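CalS11 (Micromonospora echinospora, PDB 3TOS) probably acts as an S-adenosylmethionine-dependent O-methyltransferase in calicheamicin biosynthesis. Local coordinates at residues 66-79 with 95-109. Numbering follows the deposited sequence.
Sequences VLDVPGVIMEFGVR and EPYNPLRRIVGFDTF. With SAH (S-adenosyl-L-homocysteine), chain O.
At its edge the R101 guanidinium meets V69 O, to which NH1 donates over 2.8 Å nearly in the guanidinium plane; water 2 lies off one face. Bends at chi2 (78°) and chi3 (70°) curl the chain back past G71. NE and NH2 grip E95 side-on in a bidentate salt bridge, E95 OE1 receiving NE through its syn lone pair (2.8 Å), while N98 ND2 reaches OE2 from the opposite face to NH2; the Y63 hydroxyl is also hydrogen-bonded to OE1. The F76 and F106 side chains run side by side, their rings meeting obliquely with planes at 32°, F76 CD1 to F106 CD1 3.6 Å; E75 O sits at the F106 edge and M74 SE (selenomethionine) makes an oblique Met-aromatic contact 4.0 Å from F106 CE1. D107 CB covers one face of the F109 ring, and V78 CG1 approaches that ring obliquely. Strands 72-76 and 103-107 run parallel, joined by five backbone hydrogen bonds, from I73 N to R102 O through G77 N to F106 O. Beyond them, D107 OD2 takes V78 N on its anti lone pair (2.8 Å) and R79 N from above the carboxylate plane. SAH O3' and O2' donate to D107 OD2 (2.7 Å) and OD1: as in class I (Rossmann-like) methyltransferases, this strand-end carboxylate binds both ribose hydroxyls, oriented by the opposing loop's amides.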
loop_
_atom_site.group_PDB
_atom_site.type_symbol
_atom_site.label_atom_id
_atom_site.label_comp_id
_atom_site.label_asym_id
_atom_site.label_seq_id
_atom_site.Cartn_x
_atom_site.Cartn_y
_atom_site.Cartn_z
ATOM N N VAL B 66 19.757 -6.085 -7.568
ATOM C CA VAL B 66 20.663 -6.837 -6.678
ATOM C C VAL B 66 21.507 -5.919 -5.762
ATOM O O VAL B 66 22.484 -6.365 -5.125
ATOM C CB VAL B 66 21.610 -7.790 -7.504
ATOM C CG1 VAL B 66 20.791 -8.777 -8.361
ATOM C CG2 VAL B 66 22.623 -6.991 -8.384
ATOM N N LEU B 67 21.127 -4.648 -5.639
ATOM C CA LEU B 67 21.873 -3.745 -4.764
ATOM C C LEU B 67 21.761 -4.228 -3.299
ATOM O O LEU B 67 22.620 -3.888 -2.484
ATOM C CB LEU B 67 21.318 -2.316 -4.897
ATOM C CG LEU B 67 21.816 -1.699 -6.223
ATOM C CD1 LEU B 67 21.224 -0.312 -6.284
ATOM C CD2 LEU B 67 23.394 -1.634 -6.388
ATOM N N ASP B 68 20.740 -5.017 -2.961
ATOM C CA ASP B 68 20.647 -5.567 -1.602
ATOM C C ASP B 68 20.957 -7.071 -1.584
ATOM O O ASP B 68 20.534 -7.762 -0.667
ATOM C CB ASP B 68 19.249 -5.292 -0.954
ATOM C CG ASP B 68 18.105 -5.973 -1.690
ATOM O OD1 ASP B 68 18.321 -6.526 -2.816
ATOM O OD2 ASP B 68 16.964 -5.913 -1.155
ATOM N N VAL B 69 21.692 -7.583 -2.589
ATOM C CA VAL B 69 22.072 -8.985 -2.610
ATOM C C VAL B 69 23.630 -9.044 -2.582
ATOM O O VAL B 69 24.288 -8.324 -3.323
ATOM C CB VAL B 69 21.544 -9.690 -3.857
ATOM C CG1 VAL B 69 21.977 -11.190 -3.875
ATOM C CG2 VAL B 69 20.002 -9.551 -3.942
ATOM N N PRO B 70 24.240 -9.878 -1.714
ATOM C CA PRO B 70 25.708 -9.972 -1.673
ATOM C C PRO B 70 26.212 -10.649 -2.951
ATOM O O PRO B 70 25.467 -11.281 -3.684
ATOM C CB PRO B 70 25.990 -10.840 -0.428
ATOM C CG PRO B 70 24.772 -11.499 -0.113
ATOM C CD PRO B 70 23.602 -10.717 -0.694
ATOM N N GLY B 71 27.483 -10.514 -3.204
ATOM C CA GLY B 71 28.118 -11.258 -4.292
ATOM C C GLY B 71 28.582 -10.463 -5.472
ATOM O O GLY B 71 28.625 -9.232 -5.455
ATOM N N VAL B 72 28.919 -11.189 -6.504
ATOM C CA VAL B 72 29.559 -10.667 -7.726
ATOM C C VAL B 72 28.595 -10.640 -8.898
ATOM O O VAL B 72 27.489 -11.170 -8.857
ATOM C CB VAL B 72 30.834 -11.480 -8.091
ATOM C CG1 VAL B 72 31.766 -11.638 -6.845
ATOM C CG2 VAL B 72 30.445 -12.865 -8.590
ATOM N N ILE B 73 29.033 -9.942 -9.939
ATOM C CA ILE B 73 28.348 -9.854 -11.247
ATOM C C ILE B 73 29.210 -10.639 -12.231
ATOM O O ILE B 73 30.439 -10.393 -12.323
ATOM C CB ILE B 73 28.232 -8.366 -11.733
ATOM C CG1 ILE B 73 27.352 -7.596 -10.741
ATOM C CG2 ILE B 73 27.616 -8.340 -13.165
ATOM C CD1 ILE B 73 27.392 -6.048 -11.010
HETATM N N MSE B 74 28.581 -11.614 -12.897
HETATM C CA MSE B 74 29.251 -12.395 -13.946
HETATM C C MSE B 74 28.557 -12.236 -15.274
HETATM O O MSE B 74 27.317 -12.283 -15.315
HETATM C CB MSE B 74 29.274 -13.884 -13.573
HETATM C CG MSE B 74 30.132 -14.152 -12.340
HETATM SE SE MSE B 74 30.186 -16.089 -12.101
HETATM C CE MSE B 74 31.612 -16.033 -10.834
ATOM N N GLU B 75 29.326 -12.041 -16.367
ATOM C CA GLU B 75 28.756 -12.076 -17.723
ATOM C C GLU B 75 29.427 -13.209 -18.439
ATOM O O GLU B 75 30.647 -13.296 -18.431
ATOM C CB GLU B 75 28.947 -10.768 -18.509
ATOM C CG GLU B 75 28.254 -10.949 -19.901
ATOM C CD GLU B 75 28.288 -9.709 -20.751
ATOM O OE1 GLU B 75 29.351 -9.019 -20.786
ATOM O OE2 GLU B 75 27.277 -9.446 -21.404
ATOM N N PHE B 76 28.630 -14.110 -19.000
ATOM C CA PHE B 76 29.158 -15.189 -19.825
ATOM C C PHE B 76 28.870 -14.784 -21.276
ATOM O O PHE B 76 27.715 -14.829 -21.755
ATOM C CB PHE B 76 28.465 -16.499 -19.467
ATOM C CG PHE B 76 28.408 -16.726 -17.972
ATOM C CD1 PHE B 76 29.571 -16.991 -17.244
ATOM C CD2 PHE B 76 27.178 -16.637 -17.296
ATOM C CE1 PHE B 76 29.498 -17.166 -15.812
ATOM C CE2 PHE B 76 27.108 -16.752 -15.899
ATOM C CZ PHE B 76 28.290 -17.061 -15.161
ATOM N N GLY B 77 29.927 -14.371 -21.973
ATOM C CA GLY B 77 29.790 -13.886 -23.372
ATOM C C GLY B 77 29.952 -12.376 -23.323
ATOM O O GLY B 77 28.978 -11.645 -23.096
ATOM N N VAL B 78 31.183 -11.907 -23.564
ATOM C CA VAL B 78 31.552 -10.500 -23.352
ATOM C C VAL B 78 31.711 -9.780 -24.676
ATOM O O VAL B 78 31.341 -8.618 -24.771
ATOM C CB VAL B 78 32.915 -10.487 -22.604
ATOM C CG1 VAL B 78 33.509 -9.079 -22.453
ATOM C CG2 VAL B 78 32.680 -11.086 -21.175
ATOM N N ARG B 79 32.279 -10.429 -25.686
ATOM C CA ARG B 79 32.608 -9.766 -26.972
ATOM C C ARG B 79 33.471 -8.518 -26.772
ATOM O O ARG B 79 34.571 -8.660 -26.207
ATOM C CB ARG B 79 31.360 -9.477 -27.842
ATOM C CG ARG B 79 31.697 -9.358 -29.369
ATOM C CD ARG B 79 30.451 -8.920 -30.092
ATOM N NE ARG B 79 30.711 -8.702 -31.505
ATOM C CZ ARG B 79 29.793 -8.318 -32.408
ATOM N NH1 ARG B 79 28.561 -8.024 -32.048
ATOM N NH2 ARG B 79 30.135 -8.121 -33.697
ATOM N N GLU B 95 27.536 1.961 -5.822
ATOM C CA GLU B 95 28.323 1.210 -4.795
ATOM C C GLU B 95 29.773 1.660 -4.588
ATOM O O GLU B 95 30.713 0.859 -4.669
ATOM C CB GLU B 95 28.272 -0.262 -5.099
ATOM C CG GLU B 95 26.880 -0.843 -5.015
ATOM C CD GLU B 95 26.949 -2.339 -5.066
ATOM O OE1 GLU B 95 27.333 -2.917 -6.123
ATOM O OE2 GLU B 95 26.577 -2.962 -4.036
ATOM N N PRO B 96 29.968 2.964 -4.336
ATOM C CA PRO B 96 31.327 3.450 -4.059
ATOM C C PRO B 96 32.010 2.662 -2.963
ATOM O O PRO B 96 33.240 2.502 -2.973
ATOM C CB PRO B 96 31.097 4.913 -3.642
ATOM C CG PRO B 96 29.663 5.000 -3.266
ATOM C CD PRO B 96 28.952 4.022 -4.145
ATOM N N TYR B 97 31.234 2.208 -1.965
ATOM C CA TYR B 97 31.873 1.615 -0.794
ATOM C C TYR B 97 31.868 0.087 -0.797
ATOM O O TYR B 97 32.109 -0.535 0.241
ATOM C CB TYR B 97 31.211 2.149 0.468
ATOM C CG TYR B 97 31.257 3.656 0.588
ATOM C CD1 TYR B 97 32.477 4.357 0.461
ATOM C CD2 TYR B 97 30.090 4.387 0.834
ATOM C CE1 TYR B 97 32.518 5.723 0.602
ATOM C CE2 TYR B 97 30.128 5.783 0.994
ATOM C CZ TYR B 97 31.350 6.436 0.883
ATOM O OH TYR B 97 31.413 7.803 1.074
ATOM N N ASN B 98 31.579 -0.531 -1.949
ATOM C CA ASN B 98 31.547 -2.003 -2.017
ATOM C C ASN B 98 32.690 -2.583 -2.873
ATOM O O ASN B 98 32.527 -2.751 -4.093
ATOM C CB ASN B 98 30.145 -2.512 -2.495
ATOM C CG ASN B 98 30.083 -3.988 -2.530
ATOM O OD1 ASN B 98 31.065 -4.662 -2.171
ATOM N ND2 ASN B 98 28.926 -4.541 -2.848
ATOM N N PRO B 99 33.853 -2.878 -2.231
ATOM C CA PRO B 99 35.008 -3.401 -2.943
ATOM C C PRO B 99 34.839 -4.898 -3.222
ATOM O O PRO B 99 35.645 -5.486 -3.922
ATOM C CB PRO B 99 36.169 -3.074 -1.991
ATOM C CG PRO B 99 35.532 -3.254 -0.585
ATOM C CD PRO B 99 34.132 -2.632 -0.788
ATOM N N LEU B 100 33.775 -5.500 -2.708
ATOM C CA LEU B 100 33.543 -6.939 -2.973
ATOM C C LEU B 100 32.698 -7.217 -4.209
ATOM O O LEU B 100 32.587 -8.385 -4.611
ATOM C CB LEU B 100 32.904 -7.633 -1.763
ATOM C CG LEU B 100 33.810 -7.533 -0.532
ATOM C CD1 LEU B 100 33.163 -8.372 0.616
ATOM C CD2 LEU B 100 35.274 -8.011 -0.749
ATOM N N ARG B 101 32.114 -6.171 -4.778
ATOM C CA ARG B 101 31.272 -6.346 -5.945
ATOM C C ARG B 101 32.167 -6.510 -7.166
ATOM O O ARG B 101 32.362 -5.569 -7.935
ATOM C CB ARG B 101 30.296 -5.188 -6.169
ATOM C CG ARG B 101 29.304 -5.452 -7.335
ATOM C CD ARG B 101 28.188 -6.365 -6.943
ATOM N NE ARG B 101 27.273 -5.706 -6.016
ATOM C CZ ARG B 101 26.312 -6.310 -5.322
ATOM N NH1 ARG B 101 26.104 -7.641 -5.395
ATOM N NH2 ARG B 101 25.540 -5.551 -4.538
ATOM N N ARG B 102 32.767 -7.679 -7.319
ATOM C CA ARG B 102 33.601 -8.000 -8.463
ATOM C C ARG B 102 32.741 -8.133 -9.720
ATOM O O ARG B 102 31.623 -8.663 -9.678
ATOM C CB ARG B 102 34.329 -9.334 -8.204
ATOM C CG ARG B 102 35.401 -9.690 -9.284
ATOM C CD ARG B 102 36.240 -10.913 -8.826
ATOM N NE ARG B 102 37.243 -10.550 -7.823
ATOM C CZ ARG B 102 37.954 -11.448 -7.152
ATOM N NH1 ARG B 102 37.699 -12.752 -7.332
ATOM N NH2 ARG B 102 38.901 -11.049 -6.266
ATOM N N ILE B 103 33.318 -7.713 -10.860
ATOM C CA ILE B 103 32.713 -7.930 -12.186
ATOM C C ILE B 103 33.591 -8.900 -12.923
ATOM O O ILE B 103 34.779 -8.655 -13.079
ATOM C CB ILE B 103 32.645 -6.607 -13.010
ATOM C CG1 ILE B 103 31.655 -5.652 -12.337
ATOM C CG2 ILE B 103 32.207 -6.923 -14.467
ATOM C CD1 ILE B 103 31.790 -4.193 -12.817
ATOM N N VAL B 104 33.038 -10.033 -13.347
ATOM C CA VAL B 104 33.851 -11.118 -13.941
ATOM C C VAL B 104 33.261 -11.401 -15.307
ATOM O O VAL B 104 32.070 -11.737 -15.421
ATOM C CB VAL B 104 33.861 -12.426 -13.087
ATOM C CG1 VAL B 104 34.897 -13.344 -13.594
ATOM C CG2 VAL B 104 34.106 -12.055 -11.598
ATOM N N GLY B 105 34.074 -11.221 -16.340
ATOM C CA GLY B 105 33.614 -11.466 -17.712
ATOM C C GLY B 105 34.331 -12.653 -18.307
ATOM O O GLY B 105 35.533 -12.738 -18.283
ATOM N N PHE B 106 33.571 -13.609 -18.823
ATOM C CA PHE B 106 34.143 -14.833 -19.400
ATOM C C PHE B 106 33.901 -14.856 -20.897
ATOM O O PHE B 106 32.759 -14.660 -21.362
ATOM C CB PHE B 106 33.478 -16.125 -18.821
ATOM C CG PHE B 106 33.622 -16.302 -17.344
ATOM C CD1 PHE B 106 32.762 -15.646 -16.451
ATOM C CD2 PHE B 106 34.583 -17.189 -16.821
ATOM C CE1 PHE B 106 32.894 -15.853 -15.038
ATOM C CE2 PHE B 106 34.718 -17.363 -15.422
ATOM C CZ PHE B 106 33.888 -16.700 -14.545
ATOM N N ASP B 107 34.936 -15.153 -21.676
ATOM C CA ASP B 107 34.760 -15.337 -23.114
ATOM C C ASP B 107 36.002 -16.052 -23.627
ATOM O O ASP B 107 37.066 -15.984 -22.988
ATOM C CB ASP B 107 34.642 -13.944 -23.818
ATOM C CG ASP B 107 33.893 -13.997 -25.112
ATOM O OD1 ASP B 107 34.300 -14.739 -26.056
ATOM O OD2 ASP B 107 32.893 -13.287 -25.222
ATOM N N THR B 108 35.928 -16.688 -24.785
ATOM C CA THR B 108 37.130 -17.127 -25.481
ATOM C C THR B 108 37.885 -15.913 -26.021
ATOM O O THR B 108 39.127 -15.940 -26.135
ATOM C CB THR B 108 36.787 -17.976 -26.714
ATOM O OG1 THR B 108 35.911 -17.208 -27.531
ATOM C CG2 THR B 108 36.091 -19.310 -26.339
ATOM N N PHE B 109 37.124 -14.850 -26.330
ATOM C CA PHE B 109 37.589 -13.675 -27.100
ATOM C C PHE B 109 38.021 -14.044 -28.491
ATOM O O PHE B 109 38.554 -13.210 -29.204
ATOM C CB PHE B 109 38.614 -12.834 -26.319
ATOM C CG PHE B 109 38.055 -12.272 -25.049
ATOM C CD1 PHE B 109 37.254 -11.115 -25.096
ATOM C CD2 PHE B 109 38.295 -12.912 -23.806
ATOM C CE1 PHE B 109 36.734 -10.574 -23.912
ATOM C CE2 PHE B 109 37.793 -12.382 -22.621
ATOM C CZ PHE B 109 36.979 -11.233 -22.675
HETATM N N SAH O . 27.583 -9.462 -24.244
HETATM C CA SAH O . 28.115 -9.010 -25.571
HETATM C CB SAH O . 27.749 -9.947 -26.710
HETATM C CG SAH O . 28.400 -11.337 -26.554
HETATM S SD SAH O . 28.360 -12.194 -28.116
HETATM C C SAH O . 27.501 -7.637 -25.835
HETATM O O SAH O . 27.812 -6.990 -26.882
HETATM O OXT SAH O . 26.789 -7.081 -24.989
HETATM C "C5'" SAH O . 28.518 -13.921 -27.633
HETATM C "C4'" SAH O . 29.882 -14.271 -26.947
HETATM O "O4'" SAH O . 29.775 -15.573 -26.356
HETATM C "C3'" SAH O . 30.984 -14.365 -28.014
HETATM O "O3'" SAH O . 32.005 -13.366 -27.769
HETATM C "C2'" SAH O . 31.469 -15.798 -27.870
HETATM O "O2'" SAH O . 32.886 -15.986 -28.069
HETATM C "C1'" SAH O . 31.052 -16.140 -26.420
HETATM N N9 SAH O . 30.931 -17.602 -26.203
HETATM C C8 SAH O . 30.051 -18.464 -26.780
HETATM N N7 SAH O . 30.370 -19.703 -26.326
HETATM C C5 SAH O . 31.433 -19.636 -25.498
HETATM C C6 SAH O . 32.209 -20.610 -24.722
HETATM N N6 SAH O . 31.932 -21.931 -24.819
HETATM N N1 SAH O . 33.218 -20.114 -23.963
HETATM C C2 SAH O . 33.492 -18.776 -23.895
HETATM N N3 SAH O . 32.868 -17.831 -24.633
HETATM C C4 SAH O . 31.793 -18.249 -25.390
HETATM O O HOH W 1 24.495 -2.032 -2.744
HETATM O O HOH W 2 29.133 -7.371 -3.294
#